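Long-range contacts in DNA repair protein RecO (Deinococcus radiodurans, PDB 1U5K), which is probably involved in DNA repair and in recombination by the RecF pathway, and carries a bound zinc ion: residues I11-R15 with L50-V56; L141-I147 with F221-V226; T150-C156 with Q170-C176. All coordinates share one frame; numbering follows the deposited sequence.

Contact 1: I11-R15 with L50-V56; sequences IVIRR and LNLFHHV
The Arg-15 guanidinium has Asn-51 OD1 over one face, 3.7 Å from its NE, and meets the backbone carbonyl of Leu-50 at its edge. The guanidinium and amide planes are almost parallel, 13° apart. The side chains of Ile-11 and His-55 cross at about a right angle, with Ile-11 CG1 4.2 Å from His-55 ND1. This is part of the N-terminal OB-fold domain: strand 5-17 bonds to the turn that leads into strand 55-61. Arg-15 gets there by running CG anti to its own N (chi1 164°) and staying extended to NE. NH1 then gives a 3.2 Å bond to Leu-50 O; the acceptor lies in the guanidinium plane, but the donor stands well above the carbonyl plane. The same NH1 also bonds Ser-47 O, and Asn-51 ND2 holds Ser-48 O, so the loop before the turn is held at several points.

A type II turn from Asn-51 to His-54 presents two backbone groups to Val-12: Phe-53 N donates to Val-12 O at 2.8 Å, and Val-12 N donates to His-54 O at 3.0 Å. Beyond them Ile-11 and His-55 form an antiparallel non-hydrogen-bonded pair, and Ile-13 and Arg-14 make a classic beta bulge facing Thr-26. Within the turn, Leu-52 CB sits over the centre of the Phe-53 ring, and Tyr-89 of helix 86-102 meets that ring edge-to-face. Buried Val-12 points into the turn, its CB resting 3.3 Å from Asn-51 O and its CG2 4.2 Å from CG2 of Val-56.

Contact 2: L141-I147 with F221-V226; sequences LGLAGVI and FVTVQV
Ile-147 N donates to OE1 of Gln-225 over 3.2 Å, in the one hydrogen bond that joins the two segments. It is almost straight at hydrogen (174°), yet the donor lies above the plane of the amide carbonyl. A bend at chi2 (-86°) turns the Gln-225 amide toward the loop; its CG meanwhile rests on one face of the Phe-221 ring, one helical turn earlier. At the edge of that ring comes Ile-147 O, 3.6 Å from CZ.

Val-146 is the apolar wedge of the contact. Its CG2 approaches Phe-221 CE2 obliquely at 3.9 Å, and CG1 lies 3.5 Å from Gln-225 CB. CG1 also comes within 3.3 Å of CG2 of Val-226, tighter than carbon atoms normally pack. Farther along, Leu-141 CD2 meets Val-222 CG2 at 3.8 Å. Shortening Gln-225 to an alanine would probably leave the Ile-147 N-H without this acceptor and uncover the ring face of Phe-221 that CG rests on.

The contact thus packs the loop following helix 129-141 against the C-terminal turn of helix 211-225, while helix 86-102 adds Leu-102 against Leu-141 and Phe-98 against Val-222.

Contact 3: T150-C156 with Q170-C176; sequences TARCARC and QLLCSKC. With ZN (zinc ion), chain C.
Two CxxC turns, one from each segment, close a four-cysteine zinc site in the C-terminal part of RecO, consistent with the zinc beta-ribbon clan to which that region is assigned. Cys-153 SG and Cys-176 SG each lie 2.4 Å from the zinc ion, and Cys-156 SG and Cys-173 SG each 2.3 Å from it, so each turn supplies two ligands.

The sulfurs are also held from outside the metal. With chi1 at 169°, Cys-153 SG swings away from its own N and over toward the second segment, where it accepts the N-H of Cys-173 at 3.3 Å with 165° at hydrogen. It takes two further backbone bonds from its own turn, from Arg-155 N and Cys-156 N. Three donors on one thiolate would probably draw off some of its negative charge. Cys-176 SG has a side-chain donor: the extended Arg-155 lays its aliphatic part alongside Cys-176 and brings NH1 to 3.4 Å from that residue's SG, which lies exactly in the guanidinium plane. The positive charge is likely to offset part of the anionic charge of the cluster.

Away from the metal, Ala-154 N bonds Leu-171 O at 2.9 Å. A water accepts from Leu-171 N and lies 2.8 Å from Arg-152 O, bridging the two segments. Leu-172 CD2 packs 3.8 Å from Cys-153 SG and also touches Ala-154 CB, while Leu-171 CD1 reaches Thr-150 CB.

The first segment belongs to the loop between helix 129-141 and strand 163-164, which pairs antiparallel with strand 171-172 through a backbone bond of His-163 to Leu-172; Pro-161 and Tyr-182 pack against Leu-171.

In the fold
In space the contacts run from the OB-fold domain, past the helices, to the zinc site. Contact 1 comes first in the chain, within the N-terminal sheet, and its centre is about 24 Å from that of contact 2 and about 40 Å from that of contact 3, both on the far side of the chain's centre. Helix 86-102 is a shared neighbour of contacts 1 and 2, linking the sheet to the helical part. Contact 3 falls in sequence between the two segments of contact 2, with centres about 18 Å apart, and Gln-170 OE1 packs 3.8 Å from Gln-225 NE2. The zinc-binding region is thus inserted between helices 129-141 and 211-225, against the C-terminal end of the latter.

Contact 1: I11-R15 with L50-V56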
loop_
_atom_site.group_PDB
_atom_site.type_symbol
_atom_site.label_atom_id
_atom_site.label_comp_id
_atom_site.label_asym_id
_atom_site.label_seq_id
_atom_site.Cartn_x
_atom_site.Cartn_y
_atom_site.Cartn_z
ATOM N N ILE A 11 3.144 15.860 15.097
ATOM C CA ILE A 11 2.018 15.707 14.206
ATOM C C ILE A 11 1.711 14.233 13.980
ATOM O O ILE A 11 2.583 13.460 13.586
ATOM C CB ILE A 11 2.380 16.391 12.874
ATOM C CG1 ILE A 11 2.531 17.898 13.117
ATOM C CG2 ILE A 11 1.218 16.182 11.922
ATOM C CD1 ILE A 11 3.103 18.663 11.980
ATOM N N VAL A 12 0.435 13.909 14.139
ATOM C CA VAL A 12 -0.082 12.565 13.966
ATOM C C VAL A 12 -0.098 12.286 12.479
ATOM O O VAL A 12 -0.730 13.014 11.726
ATOM C CB VAL A 12 -1.520 12.432 14.496
ATOM C CG1 VAL A 12 -2.066 11.036 14.296
ATOM C CG2 VAL A 12 -1.576 12.783 15.943
ATOM N N ILE A 13 0.625 11.261 12.057
ATOM C CA ILE A 13 0.674 10.846 10.662
ATOM C C ILE A 13 -0.039 9.528 10.350
ATOM O O ILE A 13 -0.308 9.230 9.184
ATOM C CB ILE A 13 2.104 10.863 10.110
ATOM C CG1 ILE A 13 3.015 9.862 10.818
ATOM C CG2 ILE A 13 2.628 12.276 10.146
ATOM C CD1 ILE A 13 4.197 9.389 10.006
ATOM N N ARG A 14 -0.358 8.753 11.383
ATOM C CA ARG A 14 -1.101 7.512 11.235
ATOM C C ARG A 14 -1.825 7.213 12.545
ATOM O O ARG A 14 -1.265 7.411 13.622
ATOM C CB ARG A 14 -0.194 6.334 10.853
ATOM C CG ARG A 14 -0.933 5.239 10.106
ATOM C CD ARG A 14 -0.061 4.109 9.529
ATOM N NE ARG A 14 0.933 4.591 8.572
ATOM C CZ ARG A 14 2.220 4.757 8.838
ATOM N NH1 ARG A 14 2.732 4.430 10.020
ATOM N NH2 ARG A 14 3.032 5.219 7.900
ATOM N N ARG A 15 -3.048 6.705 12.421
ATOM C CA ARG A 15 -3.912 6.318 13.538
ATOM C C ARG A 15 -4.474 4.939 13.222
ATOM O O ARG A 15 -5.022 4.731 12.139
ATOM C CB ARG A 15 -5.020 7.356 13.703
ATOM C CG ARG A 15 -6.201 6.946 14.552
ATOM C CD ARG A 15 -7.302 7.994 14.599
ATOM N NE ARG A 15 -8.460 7.490 15.339
ATOM C CZ ARG A 15 -8.813 7.901 16.545
ATOM N NH1 ARG A 15 -8.105 8.822 17.166
ATOM N NH2 ARG A 15 -9.886 7.398 17.138
ATOM N N LEU A 50 -6.079 12.735 18.972
ATOM C CA LEU A 50 -5.087 11.955 18.244
ATOM C C LEU A 50 -5.515 11.628 16.809
ATOM O O LEU A 50 -5.521 10.470 16.400
ATOM C CB LEU A 50 -4.749 10.699 19.044
ATOM C CG LEU A 50 -3.991 10.870 20.364
ATOM C CD1 LEU A 50 -3.837 9.503 21.017
ATOM C CD2 LEU A 50 -2.624 11.508 20.211
ATOM N N ASN A 51 -5.951 12.619 16.039
ATOM C CA ASN A 51 -6.358 12.342 14.667
ATOM C C ASN A 51 -5.347 12.874 13.667
ATOM O O ASN A 51 -4.537 13.734 14.004
ATOM C CB ASN A 51 -7.751 12.902 14.373
ATOM C CG ASN A 51 -8.845 11.959 14.822
ATOM O OD1 ASN A 51 -9.149 10.951 14.165
ATOM N ND2 ASN A 51 -9.428 12.281 15.971
ATOM N N LEU A 52 -5.415 12.345 12.451
ATOM C CA LEU A 52 -4.431 12.662 11.432
ATOM C C LEU A 52 -4.279 14.161 11.286
ATOM O O LEU A 52 -5.267 14.897 11.245
ATOM C CB LEU A 52 -4.782 12.101 10.055
ATOM C CG LEU A 52 -4.329 10.688 9.739
ATOM C CD1 LEU A 52 -4.598 10.350 8.280
ATOM C CD2 LEU A 52 -2.884 10.535 10.063
ATOM N N PHE A 53 -3.012 14.554 11.227
ATOM C CA PHE A 53 -2.615 15.906 10.882
ATOM C C PHE A 53 -2.723 16.881 12.054
ATOM O O PHE A 53 -2.323 18.031 11.935
ATOM C CB PHE A 53 -3.305 16.420 9.611
ATOM C CG PHE A 53 -3.381 15.403 8.492
ATOM C CD1 PHE A 53 -4.574 15.163 7.831
ATOM C CD2 PHE A 53 -2.300 14.607 8.169
ATOM C CE1 PHE A 53 -4.674 14.209 6.813
ATOM C CE2 PHE A 53 -2.389 13.655 7.175
ATOM C CZ PHE A 53 -3.567 13.442 6.490
ATOM N N HIS A 54 -3.174 16.429 13.214
ATOM C CA HIS A 54 -3.171 17.287 14.391
ATOM C C HIS A 54 -1.764 17.408 14.961
ATOM O O HIS A 54 -1.016 16.427 14.980
ATOM C CB HIS A 54 -4.087 16.692 15.459
ATOM C CG HIS A 54 -5.548 16.880 15.198
ATOM N ND1 HIS A 54 -6.509 16.405 16.064
ATOM C CD2 HIS A 54 -6.216 17.531 14.216
ATOM C CE1 HIS A 54 -7.707 16.733 15.612
ATOM N NE2 HIS A 54 -7.556 17.444 14.510
ATOM N N HIS A 55 -1.392 18.610 15.394
ATOM C CA HIS A 55 -0.166 18.831 16.159
ATOM C C HIS A 55 -0.597 18.663 17.611
ATOM O O HIS A 55 -1.435 19.426 18.093
ATOM C CB HIS A 55 0.433 20.225 15.895
ATOM C CG HIS A 55 1.813 20.428 16.442
ATOM N ND1 HIS A 55 2.782 21.134 15.762
ATOM C CD2 HIS A 55 2.405 19.991 17.578
ATOM C CE1 HIS A 55 3.903 21.136 16.464
ATOM N NE2 HIS A 55 3.706 20.434 17.566
ATOM N N VAL A 56 -0.074 17.635 18.273
ATOM C CA VAL A 56 -0.418 17.330 19.655
ATOM C C VAL A 56 0.790 17.377 20.576
ATOM O O VAL A 56 1.919 17.130 20.151
ATOM C CB VAL A 56 -1.110 15.971 19.783
ATOM C CG1 VAL A 56 -2.382 15.965 18.961
ATOM C CG2 VAL A 56 -0.175 14.823 19.386
#

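Contact 2: L141-I147 with F221-V226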
loop_
_atom_site.group_PDB
_atom_site.type_symbol
_atom_site.label_atom_id
_atom_site.label_comp_id
_atom_site.label_asym_id
_atom_site.label_seq_id
_atom_site.Cartn_x
_atom_site.Cartn_y
_atom_site.Cartn_z
ATOM N N LEU A 141 14.052 15.447 0.281
ATOM C CA LEU A 141 15.183 14.644 -0.163
ATOM C C LEU A 141 16.535 15.141 0.337
ATOM O O LEU A 141 17.431 14.338 0.625
ATOM C CB LEU A 141 15.230 14.530 -1.687
ATOM C CG LEU A 141 13.992 14.026 -2.436
ATOM C CD1 LEU A 141 14.181 14.100 -3.948
ATOM C CD2 LEU A 141 13.753 12.600 -2.026
ATOM N N GLY A 142 16.693 16.457 0.427
ATOM C CA GLY A 142 17.909 17.054 0.943
ATOM C C GLY A 142 18.189 16.823 2.413
ATOM O O GLY A 142 19.315 17.048 2.849
ATOM N N LEU A 143 17.195 16.396 3.187
ATOM C CA LEU A 143 17.408 16.201 4.610
ATOM C C LEU A 143 17.528 14.735 5.010
ATOM O O LEU A 143 17.777 14.403 6.160
ATOM C CB LEU A 143 16.264 16.834 5.384
ATOM C CG LEU A 143 16.054 18.327 5.159
ATOM C CD1 LEU A 143 14.770 18.775 5.844
ATOM C CD2 LEU A 143 17.242 19.116 5.651
ATOM N N ALA A 144 17.366 13.851 4.035
ATOM C CA ALA A 144 17.231 12.437 4.303
ATOM C C ALA A 144 18.523 11.754 3.882
ATOM O O ALA A 144 19.478 12.426 3.489
ATOM C CB ALA A 144 15.994 11.916 3.565
ATOM N N GLY A 145 18.517 10.426 3.933
ATOM C CA GLY A 145 19.654 9.557 3.649
ATOM C C GLY A 145 20.030 9.274 2.201
ATOM O O GLY A 145 21.156 8.846 1.916
ATOM N N VAL A 146 19.074 9.436 1.291
ATOM C CA VAL A 146 19.349 9.456 -0.145
ATOM C C VAL A 146 20.353 10.533 -0.558
ATOM O O VAL A 146 20.554 11.514 0.180
ATOM C CB VAL A 146 18.049 9.684 -0.931
ATOM C CG1 VAL A 146 17.015 8.654 -0.534
ATOM C CG2 VAL A 146 17.508 11.089 -0.687
ATOM N N ILE A 147 20.935 10.319 -1.741
ATOM C CA ILE A 147 21.910 11.212 -2.366
ATOM C C ILE A 147 21.462 11.670 -3.753
ATOM O O ILE A 147 21.628 10.978 -4.767
ATOM C CB ILE A 147 23.310 10.578 -2.466
ATOM C CG1 ILE A 147 23.798 10.130 -1.088
ATOM C CG2 ILE A 147 24.291 11.527 -3.176
ATOM C CD1 ILE A 147 24.872 11.029 -0.484
ATOM N N PHE A 221 13.370 7.350 -8.063
ATOM C CA PHE A 221 14.513 7.704 -7.240
ATOM C C PHE A 221 14.371 7.190 -5.811
ATOM O O PHE A 221 15.295 6.549 -5.312
ATOM C CB PHE A 221 14.719 9.223 -7.250
ATOM C CG PHE A 221 15.892 9.690 -6.442
ATOM C CD1 PHE A 221 17.186 9.475 -6.873
ATOM C CD2 PHE A 221 15.709 10.310 -5.230
ATOM C CE1 PHE A 221 18.273 9.931 -6.140
ATOM C CE2 PHE A 221 16.794 10.747 -4.482
ATOM C CZ PHE A 221 18.071 10.555 -4.944
ATOM N N VAL A 222 13.246 7.469 -5.156
ATOM C CA VAL A 222 13.068 7.106 -3.754
ATOM C C VAL A 222 13.076 5.582 -3.563
ATOM O O VAL A 222 13.697 5.064 -2.641
ATOM C CB VAL A 222 11.843 7.793 -3.110
ATOM C CG1 VAL A 222 11.543 7.196 -1.749
ATOM C CG2 VAL A 222 12.055 9.297 -2.980
ATOM N N THR A 223 12.380 4.871 -4.434
ATOM C CA THR A 223 12.268 3.427 -4.414
ATOM C C THR A 223 13.623 2.787 -4.698
ATOM O O THR A 223 13.922 1.776 -4.087
ATOM C CB THR A 223 11.218 2.966 -5.446
ATOM O OG1 THR A 223 9.908 3.352 -4.991
ATOM C CG2 THR A 223 11.096 1.445 -5.415
ATOM N N VAL A 224 14.445 3.335 -5.590
ATOM C CA VAL A 224 15.780 2.780 -5.800
ATOM C C VAL A 224 16.700 3.089 -4.620
ATOM O O VAL A 224 17.464 2.230 -4.204
ATOM C CB VAL A 224 16.392 3.233 -7.128
ATOM C CG1 VAL A 224 17.879 2.860 -7.229
ATOM C CG2 VAL A 224 15.581 2.647 -8.258
ATOM N N GLN A 225 16.632 4.288 -4.055
ATOM C CA GLN A 225 17.579 4.727 -3.046
ATOM C C GLN A 225 17.243 4.216 -1.646
ATOM O O GLN A 225 18.146 3.990 -0.844
ATOM C CB GLN A 225 17.630 6.251 -2.977
ATOM C CG GLN A 225 18.192 6.982 -4.198
ATOM C CD GLN A 225 19.696 7.103 -4.137
ATOM O OE1 GLN A 225 20.237 7.578 -3.134
ATOM N NE2 GLN A 225 20.369 6.654 -5.195
ATOM N N VAL A 226 15.959 4.065 -1.334
ATOM C CA VAL A 226 15.540 3.798 0.041
ATOM C C VAL A 226 14.877 2.436 0.060
ATOM O O VAL A 226 14.011 2.181 -0.766
ATOM C CB VAL A 226 14.517 4.816 0.568
ATOM C CG1 VAL A 226 14.043 4.480 1.971
ATOM C CG2 VAL A 226 15.106 6.195 0.541
#

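Contact 3: T150-C156 with Q170-C176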
loop_
_atom_site.group_PDB
_atom_site.type_symbol
_atom_site.label_atom_id
_atom_site.label_comp_id
_atom_site.label_asym_id
_atom_site.label_seq_id
_atom_site.Cartn_x
_atom_site.Cartn_y
_atom_site.Cartn_z
ATOM N N THR A 150 22.231 15.376 -9.785
ATOM C CA THR A 150 21.790 15.908 -11.078
ATOM C C THR A 150 22.856 16.578 -11.957
ATOM O O THR A 150 22.587 16.932 -13.097
ATOM C CB THR A 150 20.635 16.911 -10.858
ATOM O OG1 THR A 150 20.990 17.879 -9.865
ATOM C CG2 THR A 150 19.422 16.216 -10.275
ATOM N N ALA A 151 24.087 16.693 -11.478
ATOM C CA ALA A 151 25.162 17.346 -12.211
ATOM C C ALA A 151 25.809 16.461 -13.274
ATOM O O ALA A 151 26.374 16.985 -14.224
ATOM C CB ALA A 151 26.232 17.864 -11.247
ATOM N N ARG A 152 25.714 15.140 -13.152
ATOM C CA ARG A 152 26.340 14.225 -14.100
ATOM C C ARG A 152 25.446 13.051 -14.496
ATOM O O ARG A 152 24.633 12.579 -13.708
ATOM C CB ARG A 152 27.642 13.696 -13.502
ATOM C CG ARG A 152 28.693 14.759 -13.211
ATOM C CD ARG A 152 29.971 14.129 -12.689
ATOM N NE ARG A 152 31.148 14.997 -12.673
ATOM C CZ ARG A 152 31.890 15.372 -13.714
ATOM N NH1 ARG A 152 31.622 15.023 -14.970
ATOM N NH2 ARG A 152 32.928 16.165 -13.477
ATOM N N CYS A 153 25.581 12.584 -15.733
ATOM C CA CYS A 153 24.830 11.432 -16.201
ATOM C C CYS A 153 25.086 10.271 -15.252
ATOM O O CYS A 153 26.228 9.979 -14.896
ATOM C CB CYS A 153 25.244 11.066 -17.630
ATOM S SG CYS A 153 24.641 9.483 -18.231
ATOM N N ALA A 154 24.005 9.612 -14.855
ATOM C CA ALA A 154 24.083 8.534 -13.883
ATOM C C ALA A 154 24.825 7.323 -14.452
ATOM O O ALA A 154 25.270 6.468 -13.698
ATOM C CB ALA A 154 22.685 8.125 -13.459
ATOM N N ARG A 155 24.979 7.237 -15.772
ATOM C CA ARG A 155 25.668 6.092 -16.356
ATOM C C ARG A 155 27.130 6.394 -16.687
ATOM O O ARG A 155 28.018 5.728 -16.170
ATOM C CB ARG A 155 24.894 5.603 -17.580
ATOM C CG ARG A 155 25.523 4.462 -18.352
ATOM C CD ARG A 155 24.570 3.762 -19.285
ATOM N NE ARG A 155 25.091 2.616 -20.035
ATOM C CZ ARG A 155 25.629 2.684 -21.256
ATOM N NH1 ARG A 155 25.823 3.852 -21.829
ATOM N NH2 ARG A 155 25.977 1.589 -21.918
ATOM N N CYS A 156 27.397 7.366 -17.553
ATOM C CA CYS A 156 28.753 7.646 -18.006
ATOM C C CYS A 156 29.442 8.825 -17.321
ATOM O O CYS A 156 30.641 9.023 -17.500
ATOM C CB CYS A 156 28.754 7.916 -19.501
ATOM S SG CYS A 156 28.125 9.531 -19.990
ATOM N N GLN A 170 17.578 9.112 -11.650
ATOM C CA GLN A 170 18.432 10.290 -11.687
ATOM C C GLN A 170 18.245 10.942 -13.057
ATOM O O GLN A 170 17.113 11.010 -13.526
ATOM C CB GLN A 170 19.863 9.839 -11.386
ATOM C CG GLN A 170 20.000 9.319 -9.983
ATOM C CD GLN A 170 21.377 8.904 -9.504
ATOM O OE1 GLN A 170 21.489 8.495 -8.364
ATOM N NE2 GLN A 170 22.419 9.054 -10.306
ATOM N N LEU A 171 19.327 11.306 -13.750
ATOM C CA LEU A 171 19.283 11.821 -15.114
ATOM C C LEU A 171 20.383 11.214 -15.999
ATOM O O LEU A 171 21.453 10.876 -15.507
ATOM C CB LEU A 171 19.470 13.329 -15.088
ATOM C CG LEU A 171 18.453 14.158 -14.283
ATOM C CD1 LEU A 171 19.021 15.548 -14.157
ATOM C CD2 LEU A 171 17.100 14.180 -14.949
ATOM N N LEU A 172 20.112 11.072 -17.289
ATOM C CA LEU A 172 21.026 10.507 -18.279
ATOM C C LEU A 172 21.355 11.543 -19.340
ATOM O O LEU A 172 20.520 12.401 -19.646
ATOM C CB LEU A 172 20.414 9.287 -18.967
ATOM C CG LEU A 172 20.178 8.097 -18.050
ATOM C CD1 LEU A 172 19.383 7.027 -18.781
ATOM C CD2 LEU A 172 21.482 7.605 -17.452
ATOM N N CYS A 173 22.546 11.445 -19.935
ATOM C CA CYS A 173 22.897 12.288 -21.079
ATOM C C CYS A 173 22.233 11.775 -22.349
ATOM O O CYS A 173 21.704 10.660 -22.408
ATOM C CB CYS A 173 24.419 12.380 -21.277
ATOM S SG CYS A 173 25.174 10.866 -21.913
ATOM N N SER A 174 22.314 12.592 -23.395
ATOM C CA SER A 174 21.693 12.295 -24.682
ATOM C C SER A 174 22.243 11.005 -25.287
ATOM O O SER A 174 21.520 10.295 -25.976
ATOM C CB SER A 174 21.830 13.480 -25.649
ATOM O OG SER A 174 23.180 13.638 -26.076
ATOM N N LYS A 175 23.477 10.636 -24.959
ATOM C CA LYS A 175 24.062 9.423 -25.493
ATOM C C LYS A 175 23.631 8.165 -24.748
ATOM O O LYS A 175 23.489 7.124 -25.370
ATOM C CB LYS A 175 25.590 9.529 -25.517
ATOM C CG LYS A 175 26.162 10.631 -26.395
ATOM C CD LYS A 175 26.067 10.424 -27.897
ATOM C CE LYS A 175 26.948 11.426 -28.679
ATOM N NZ LYS A 175 28.301 10.855 -29.067
ATOM N N CYS A 176 23.362 8.244 -23.450
ATOM C CA CYS A 176 22.981 7.080 -22.661
ATOM C C CYS A 176 21.468 6.878 -22.671
ATOM O O CYS A 176 20.985 5.793 -22.403
ATOM C CB CYS A 176 23.515 7.233 -21.240
ATOM S SG CYS A 176 25.312 7.112 -21.109
HETATM ZN ZN ZN C . 25.872 9.318 -20.329
HETATM O O HOH W 1 22.139 11.965 -12.624
#